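Local atomic coordinates of 2-pyrone-4,6-dicarboxylic acid hydrolase, putative (Pseudomonas putida, PDB entry 2FFI), a protein that probably acts as a hydrolase of the amidohydrolase family, with 2-pyrone-4,6-dicarboxylate lactonase activity as its likely but unproven role. Residues A[192-203]-A[229-240]. Numbering follows the deposited sequence.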
ATOM      1  N   GLY A 192      -1.342 -16.732  -7.292  1.00 34.12           N
ATOM      2  CA  GLY A 192      -0.516 -15.666  -7.830  1.00 30.10           C
ATOM      3  C   GLY A 192      -1.228 -14.336  -7.925  1.00 27.88           C
ATOM      4  O   GLY A 192      -0.690 -13.374  -8.478  1.00 27.37           O
ATOM      5  N   LYS A 193      -2.441 -14.280  -7.388  1.00 25.87           N
ATOM      6  CA  LYS A 193      -3.229 -13.061  -7.425  1.00 23.22           C
ATOM      7  C   LYS A 193      -3.080 -12.304  -6.102  1.00 22.53           C
ATOM      8  O   LYS A 193      -3.759 -11.309  -5.861  1.00 23.83           O
ATOM      9  CB  LYS A 193      -4.698 -13.402  -7.704  1.00 22.15           C
ATOM     10  CG  LYS A 193      -4.970 -14.054  -9.079  1.00 23.47           C
ATOM     11  CD  LYS A 193      -5.405 -13.045 -10.171  1.00 23.44           C
ATOM     12  CE  LYS A 193      -6.732 -12.360  -9.829  1.00 23.47           C
ATOM     13  NZ  LYS A 193      -7.243 -11.461 -10.902  1.00 20.73           N
ATOM     14  N   VAL A 194      -2.172 -12.761  -5.249  1.00 21.64           N
ATOM     15  CA  VAL A 194      -1.955 -12.090  -3.973  1.00 21.00           C
ATOM     16  C   VAL A 194      -0.583 -11.423  -3.835  1.00 21.96           C
ATOM     17  O   VAL A 194       0.472 -12.056  -3.971  1.00 20.74           O
ATOM     18  CB  VAL A 194      -2.200 -13.055  -2.786  1.00 19.72           C
ATOM     19  CG1 VAL A 194      -1.534 -14.383  -3.049  1.00 18.17           C
ATOM     20  CG2 VAL A 194      -1.694 -12.428  -1.486  1.00 18.33           C
ATOM     21  N   TRP A 195      -0.629 -10.118  -3.576  1.00 22.21           N
ATOM     22  CA  TRP A 195       0.562  -9.299  -3.413  1.00 20.54           C
ATOM     23  C   TRP A 195       0.685  -8.893  -1.966  1.00 20.37           C
ATOM     24  O   TRP A 195      -0.307  -8.712  -1.255  1.00 20.38           O
ATOM     25  CB  TRP A 195       0.465  -8.030  -4.256  1.00 21.38           C
ATOM     26  CG  TRP A 195       0.856  -8.217  -5.666  1.00 23.79           C
ATOM     27  CD1 TRP A 195       2.073  -7.957  -6.223  1.00 24.49           C
ATOM     28  CD2 TRP A 195       0.043  -8.748  -6.706  1.00 25.19           C
ATOM     29  NE1 TRP A 195       2.074  -8.301  -7.557  1.00 25.01           N
ATOM     30  CE2 TRP A 195       0.840  -8.792  -7.876  1.00 26.07           C
ATOM     31  CE3 TRP A 195      -1.277  -9.204  -6.764  1.00 26.07           C
ATOM     32  CZ2 TRP A 195       0.353  -9.263  -9.088  1.00 28.83           C
ATOM     33  CZ3 TRP A 195      -1.761  -9.677  -7.969  1.00 29.12           C
ATOM     34  CH2 TRP A 195      -0.948  -9.706  -9.117  1.00 30.52           C
ATOM     35  N   VAL A 196       1.923  -8.737  -1.535  1.00 18.13           N
ATOM     36  CA  VAL A 196       2.185  -8.332  -0.182  1.00 17.05           C
ATOM     37  C   VAL A 196       3.223  -7.218  -0.199  1.00 16.47           C
ATOM     38  O   VAL A 196       4.272  -7.331  -0.841  1.00 15.71           O
ATOM     39  CB  VAL A 196       2.688  -9.517   0.646  1.00 17.39           C
ATOM     40  CG1 VAL A 196       3.813 -10.200  -0.092  1.00 19.12           C
ATOM     41  CG2 VAL A 196       3.144  -9.033   2.017  1.00 15.36           C
ATOM     42  N   LYS A 197       2.907  -6.131   0.497  1.00 14.80           N
ATOM     43  CA  LYS A 197       3.798  -4.984   0.575  1.00 13.71           C
ATOM     44  C   LYS A 197       4.708  -5.040   1.790  1.00 13.87           C
ATOM     45  O   LYS A 197       4.260  -5.264   2.917  1.00 13.61           O
ATOM     46  CB  LYS A 197       3.003  -3.672   0.605  1.00 10.96           C
ATOM     47  CG  LYS A 197       2.740  -3.085  -0.759  1.00  9.27           C
ATOM     48  CD  LYS A 197       2.351  -1.609  -0.711  1.00  8.49           C
ATOM     49  CE  LYS A 197       0.843  -1.411  -0.741  1.00  8.77           C
ATOM     50  NZ  LYS A 197       0.439  -0.094  -1.317  1.00  8.82           N
ATOM     51  N   VAL A 198       5.998  -4.855   1.538  1.00 14.23           N
ATOM     52  CA  VAL A 198       6.999  -4.836   2.592  1.00 13.12           C
ATOM     53  C   VAL A 198       7.293  -3.348   2.837  1.00 11.90           C
ATOM     54  O   VAL A 198       8.072  -2.714   2.132  1.00 12.26           O
ATOM     55  CB  VAL A 198       8.267  -5.627   2.160  1.00 13.35           C
ATOM     56  CG1 VAL A 198       8.426  -5.599   0.656  1.00 12.65           C
ATOM     57  CG2 VAL A 198       9.505  -5.049   2.840  1.00 15.28           C
ATOM     58  N   SER A 199       6.619  -2.796   3.835  1.00 11.73           N
ATOM     59  CA  SER A 199       6.740  -1.387   4.172  1.00 11.62           C
ATOM     60  C   SER A 199       6.350  -1.081   5.614  1.00 10.84           C
ATOM     61  O   SER A 199       5.659  -1.858   6.278  1.00  9.87           O
ATOM     62  CB  SER A 199       5.867  -0.540   3.225  1.00 12.92           C
ATOM     63  OG  SER A 199       4.491  -0.907   3.283  1.00  8.62           O
ATOM     64  N   GLY A 200       6.792   0.077   6.081  1.00 11.93           N
ATOM     65  CA  GLY A 200       6.487   0.500   7.433  1.00 12.80           C
ATOM     66  C   GLY A 200       6.777  -0.554   8.466  1.00 12.49           C
ATOM     67  O   GLY A 200       5.881  -0.961   9.198  1.00 11.91           O
ATOM     68  N   ILE A 201       8.022  -1.005   8.551  1.00 13.47           N
ATOM     69  CA  ILE A 201       8.297  -2.021   9.552  1.00 14.30           C
ATOM     70  C   ILE A 201       8.106  -1.382  10.929  1.00 13.99           C
ATOM     71  O   ILE A 201       7.819  -2.074  11.898  1.00 13.86           O
ATOM     72  CB  ILE A 201       9.731  -2.615   9.452  1.00 12.84           C
ATOM     73  CG1 ILE A 201      10.726  -1.664  10.105  1.00 14.99           C
ATOM     74  CG2 ILE A 201      10.083  -2.888   8.008  1.00 10.34           C
ATOM     75  CD1 ILE A 201      11.964  -2.378  10.617  1.00 15.52           C
ATOM     76  N   TYR A 202       8.246  -0.063  11.009  1.00 14.76           N
ATOM     77  CA  TYR A 202       8.091   0.623  12.289  1.00 15.55           C
ATOM     78  C   TYR A 202       6.671   0.546  12.841  1.00 17.28           C
ATOM     79  O   TYR A 202       6.343   1.214  13.826  1.00 19.18           O
ATOM     80  CB  TYR A 202       8.494   2.084  12.171  1.00 13.73           C
ATOM     81  CG  TYR A 202       7.819   2.798  11.042  1.00 14.39           C
ATOM     82  CD1 TYR A 202       8.443   2.915   9.801  1.00 13.76           C
ATOM     83  CD2 TYR A 202       6.560   3.373  11.213  1.00 14.88           C
ATOM     84  CE1 TYR A 202       7.834   3.591   8.755  1.00 15.62           C
ATOM     85  CE2 TYR A 202       5.938   4.051  10.172  1.00 16.25           C
ATOM     86  CZ  TYR A 202       6.582   4.161   8.943  1.00 16.41           C
ATOM     87  OH  TYR A 202       5.991   4.846   7.903  1.00 16.93           O
ATOM     88  N   ARG A 203       5.833  -0.277  12.217  1.00 17.15           N
ATOM     89  CA  ARG A 203       4.448  -0.447  12.650  1.00 15.99           C
ATOM     90  C   ARG A 203       4.210  -1.809  13.300  1.00 17.04           C
ATOM     91  O   ARG A 203       3.128  -2.081  13.813  1.00 17.49           O
ATOM     92  CB  ARG A 203       3.511  -0.285  11.452  1.00 13.22           C
ATOM     93  CG  ARG A 203       3.404   1.138  10.962  1.00 13.45           C
ATOM     94  CD  ARG A 203       2.424   1.260   9.814  1.00 10.29           C
ATOM     95  NE  ARG A 203       2.424   2.599   9.232  1.00  9.81           N
ATOM     96  CZ  ARG A 203       1.875   3.670   9.800  1.00 11.01           C
ATOM     97  NH1 ARG A 203       1.924   4.844   9.182  1.00 10.21           N
ATOM     98  NH2 ARG A 203       1.276   3.570  10.980  1.00 10.00           N
ATOM     99  N   GLU A 229       8.261 -11.557  -7.450  1.00 31.16           N
ATOM    100  CA  GLU A 229       7.321 -10.884  -8.350  1.00 31.50           C
ATOM    101  C   GLU A 229       6.006 -10.542  -7.648  1.00 29.19           C
ATOM    102  O   GLU A 229       5.047 -10.103  -8.280  1.00 29.22           O
ATOM    103  CB  GLU A 229       7.041 -11.758  -9.587  1.00 33.90           C
ATOM    104  CG  GLU A 229       6.336 -10.996 -10.724  1.00 39.99           C
ATOM    105  CD  GLU A 229       6.114 -11.818 -11.998  1.00 43.22           C
ATOM    106  OE1 GLU A 229       7.099 -12.402 -12.516  1.00 45.87           O
ATOM    107  OE2 GLU A 229       4.957 -11.858 -12.491  1.00 43.08           O
ATOM    108  N   ARG A 230       5.971 -10.736  -6.334  1.00 26.97           N
ATOM    109  CA  ARG A 230       4.771 -10.457  -5.568  1.00 24.94           C
ATOM    110  C   ARG A 230       5.032  -9.608  -4.344  1.00 23.66           C
ATOM    111  O   ARG A 230       4.110  -9.310  -3.593  1.00 23.57           O
ATOM    112  CB  ARG A 230       4.093 -11.759  -5.159  1.00 25.25           C
ATOM    113  CG  ARG A 230       3.422 -12.459  -6.314  1.00 24.31           C
ATOM    114  CD  ARG A 230       2.148 -11.761  -6.695  1.00 24.89           C
ATOM    115  NE  ARG A 230       1.563 -12.369  -7.884  1.00 26.16           N
ATOM    116  CZ  ARG A 230       2.076 -12.254  -9.101  1.00 26.70           C
ATOM    117  NH1 ARG A 230       1.483 -12.840 -10.126  1.00 26.77           N
ATOM    118  NH2 ARG A 230       3.176 -11.544  -9.295  1.00 27.32           N
ATOM    119  N   LEU A 231       6.285  -9.215  -4.148  1.00 22.35           N
ATOM    120  CA  LEU A 231       6.647  -8.371  -3.021  1.00 19.49           C
ATOM    121  C   LEU A 231       7.186  -7.028  -3.514  1.00 20.06           C
ATOM    122  O   LEU A 231       8.033  -6.982  -4.404  1.00 20.38           O
ATOM    123  CB  LEU A 231       7.692  -9.070  -2.161  1.00 17.80           C
ATOM    124  CG  LEU A 231       7.169 -10.204  -1.268  1.00 18.10           C
ATOM    125  CD1 LEU A 231       6.674 -11.322  -2.127  1.00 18.58           C
ATOM    126  CD2 LEU A 231       8.271 -10.726  -0.342  1.00 17.16           C
HETATM  127  N   MSE A 232       6.686  -5.935  -2.946  1.00 19.12           N
HETATM  128  CA  MSE A 232       7.145  -4.608  -3.345  1.00 19.63           C
HETATM  129  C   MSE A 232       7.372  -3.723  -2.129  1.00 18.05           C
HETATM  130  O   MSE A 232       6.667  -3.837  -1.126  1.00 17.71           O
HETATM  131  CB  MSE A 232       6.131  -3.938  -4.265  1.00 22.23           C
HETATM  132  CG  MSE A 232       4.883  -3.478  -3.566  1.00 27.12           C
HETATM  133 SE   MSE A 232       3.394  -3.438  -4.787  1.00 36.59          SE
HETATM  134  CE  MSE A 232       2.514  -5.012  -4.146  1.00 30.02           C
ATOM    135  N   TRP A 233       8.352  -2.833  -2.227  1.00 15.09           N
ATOM    136  CA  TRP A 233       8.672  -1.935  -1.123  1.00 13.29           C
ATOM    137  C   TRP A 233       7.894  -0.632  -1.113  1.00 10.81           C
ATOM    138  O   TRP A 233       7.675  -0.017  -2.154  1.00 10.92           O
ATOM    139  CB  TRP A 233      10.163  -1.589  -1.133  1.00 12.34           C
ATOM    140  CG  TRP A 233      10.557  -0.590  -0.077  1.00 10.35           C
ATOM    141  CD1 TRP A 233      10.946  -0.856   1.206  1.00  9.74           C
ATOM    142  CD2 TRP A 233      10.619   0.846  -0.230  1.00  7.78           C
ATOM    143  NE1 TRP A 233      11.251   0.326   1.857  1.00  9.66           N
ATOM    144  CE2 TRP A 233      11.064   1.378   0.999  1.00  5.02           C
ATOM    145  CE3 TRP A 233      10.342   1.729  -1.288  1.00  5.58           C
ATOM    146  CZ2 TRP A 233      11.246   2.747   1.202  1.00  5.04           C
ATOM    147  CZ3 TRP A 233      10.519   3.106  -1.084  1.00  4.25           C
ATOM    148  CH2 TRP A 233      10.971   3.596   0.152  1.00  4.71           C
ATOM    149  N   GLY A 234       7.503  -0.205   0.081  1.00  9.78           N
ATOM    150  CA  GLY A 234       6.793   1.055   0.225  1.00  9.77           C
ATOM    151  C   GLY A 234       7.477   1.954   1.244  1.00  9.64           C
ATOM    152  O   GLY A 234       8.123   1.463   2.155  1.00 10.89           O
ATOM    153  N   SER A 235       7.370   3.266   1.100  1.00 10.07           N
ATOM    154  CA  SER A 235       8.005   4.137   2.070  1.00 12.87           C
ATOM    155  C   SER A 235       6.996   4.438   3.180  1.00 14.65           C
ATOM    156  O   SER A 235       7.357   4.575   4.355  1.00 16.46           O
ATOM    157  CB  SER A 235       8.449   5.441   1.410  1.00 14.76           C
ATOM    158  OG  SER A 235       7.348   6.142   0.848  1.00 15.68           O
ATOM    159  N   ASP A 236       5.729   4.549   2.796  1.00 13.67           N
ATOM    160  CA  ASP A 236       4.654   4.834   3.738  1.00 13.62           C
ATOM    161  C   ASP A 236       4.699   6.272   4.226  1.00 12.27           C
ATOM    162  O   ASP A 236       4.095   6.616   5.241  1.00 13.31           O
ATOM    163  CB  ASP A 236       4.720   3.897   4.941  1.00 12.89           C
ATOM    164  CG  ASP A 236       3.443   3.906   5.732  1.00 13.35           C
ATOM    165  OD1 ASP A 236       3.469   3.545   6.924  1.00 16.41           O
ATOM    166  OD2 ASP A 236       2.405   4.265   5.141  1.00 11.50           O
ATOM    167  N   TRP A 237       5.441   7.097   3.499  1.00 11.87           N
ATOM    168  CA  TRP A 237       5.606   8.510   3.816  1.00 10.45           C
ATOM    169  C   TRP A 237       4.214   9.153   3.830  1.00 11.39           C
ATOM    170  O   TRP A 237       3.324   8.720   3.101  1.00 10.71           O
ATOM    171  CB  TRP A 237       6.473   9.157   2.731  1.00  9.07           C
ATOM    172  CG  TRP A 237       6.809  10.596   2.976  1.00  6.86           C
ATOM    173  CD1 TRP A 237       7.865  11.075   3.691  1.00  5.64           C
ATOM    174  CD2 TRP A 237       6.098  11.737   2.495  1.00  5.05           C
ATOM    175  NE1 TRP A 237       7.861  12.433   3.685  1.00  3.25           N
ATOM    176  CE2 TRP A 237       6.787  12.875   2.962  1.00  5.43           C
ATOM    177  CE3 TRP A 237       4.943  11.911   1.725  1.00  7.05           C
ATOM    178  CZ2 TRP A 237       6.364  14.184   2.674  1.00  5.10           C
ATOM    179  CZ3 TRP A 237       4.517  13.212   1.436  1.00  7.79           C
ATOM    180  CH2 TRP A 237       5.230  14.333   1.918  1.00  7.84           C
ATOM    181  N   PRO A 238       4.008  10.200   4.646  1.00 11.04           N
ATOM    182  CA  PRO A 238       4.990  10.822   5.534  1.00 11.62           C
ATOM    183  C   PRO A 238       5.162  10.072   6.855  1.00 12.72           C
ATOM    184  O   PRO A 238       5.680  10.624   7.828  1.00 11.56           O
ATOM    185  CB  PRO A 238       4.417  12.206   5.722  1.00  8.77           C
ATOM    186  CG  PRO A 238       2.964  11.923   5.797  1.00  8.21           C
ATOM    187  CD  PRO A 238       2.733  10.942   4.681  1.00  9.67           C
ATOM    188  N   HIS A 239       4.744   8.809   6.865  1.00 13.90           N
ATOM    189  CA  HIS A 239       4.825   7.966   8.051  1.00 15.39           C
ATOM    190  C   HIS A 239       3.953   8.590   9.144  1.00 16.00           C
ATOM    191  O   HIS A 239       4.461   9.251  10.044  1.00 16.95           O
ATOM    192  CB  HIS A 239       6.280   7.862   8.536  1.00 13.30           C
ATOM    193  CG  HIS A 239       7.282   7.776   7.429  1.00 13.13           C
ATOM    194  ND1 HIS A 239       7.859   8.892   6.862  1.00 11.86           N
ATOM    195  CD2 HIS A 239       7.771   6.714   6.744  1.00 11.97           C
ATOM    196  CE1 HIS A 239       8.656   8.522   5.875  1.00 10.62           C
ATOM    197  NE2 HIS A 239       8.620   7.206   5.783  1.00 11.36           N
ATOM    198  N   THR A 240       2.640   8.387   9.061  1.00 16.93           N
ATOM    199  CA  THR A 240       1.724   8.955  10.055  1.00 18.21           C
ATOM    200  C   THR A 240       1.816   8.224  11.398  1.00 18.71           C
ATOM    201  O   THR A 240       1.946   7.002  11.433  1.00 19.50           O
ATOM    202  CB  THR A 240       0.238   8.975   9.542  1.00 16.74           C
ATOM    203  OG1 THR A 240      -0.069   7.726   8.926  1.00 16.81           O
ATOM    204  CG2 THR A 240       0.012  10.114   8.531  1.00 14.43           C
TER
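Gly192 turns its carbonyl to Arg230, whose NE and NH1 both reach the one oxygen: Gly192 O lies 2.8 Å from Arg230 NH1, which meets it on a lone pair. At phi 62° this turn favours glycine. A bend at chi2 (-75°) folds the arginine over Trp195, so that its CD sits above the five-membered ring and its guanidinium lies flat on the indole, the planes 16° apart. A broad aromatic suits this place because it takes both the methylene and the cation, while the in-plane N-H groups remain available for Gly192 O and the carbonyl of Glu229.

From Val196 onward the backbones pair as parallel strands. Val196 N gives a nearly straight bond to Arg230 O (3.1 Å), and Val198 N follows with 2.9 Å to Met232 O. These are neighbouring strands of the TIM barrel, joined by helix 208-225 in a right-handed beta-alpha-beta crossover. Val196 and Leu231 point together toward that helix, CG1 of the valine 3.6 Å from CG of the leucine; branched apolar residues fit this layer between sheet and helices. Lys197 lies on the other face, its CG against CG of selenomethionine Met232, while its amine is paired with Glu141 inside the barrel. Ser199 comes alongside Gly234, which has no side chain, and its OG is hydrogen-bonded to His167.

Beyond the strands, Tyr202 brings its hydroxyl within 3.0 Å of Asp236 OD1. Arg203, extended from CG to NE, approaches the same oxygen edge-on with two nitrogens, NE at 2.7 Å from Asp236 OD1 in a salt bridge, and NH1 also reaches Thr240 O at 3.1 Å. The side chain of Asp236 lies about 3 Å from a bound phosphate ion, probably from the crystallisation liquor, which may mark a pocket at the C-terminal mouth of the barrel.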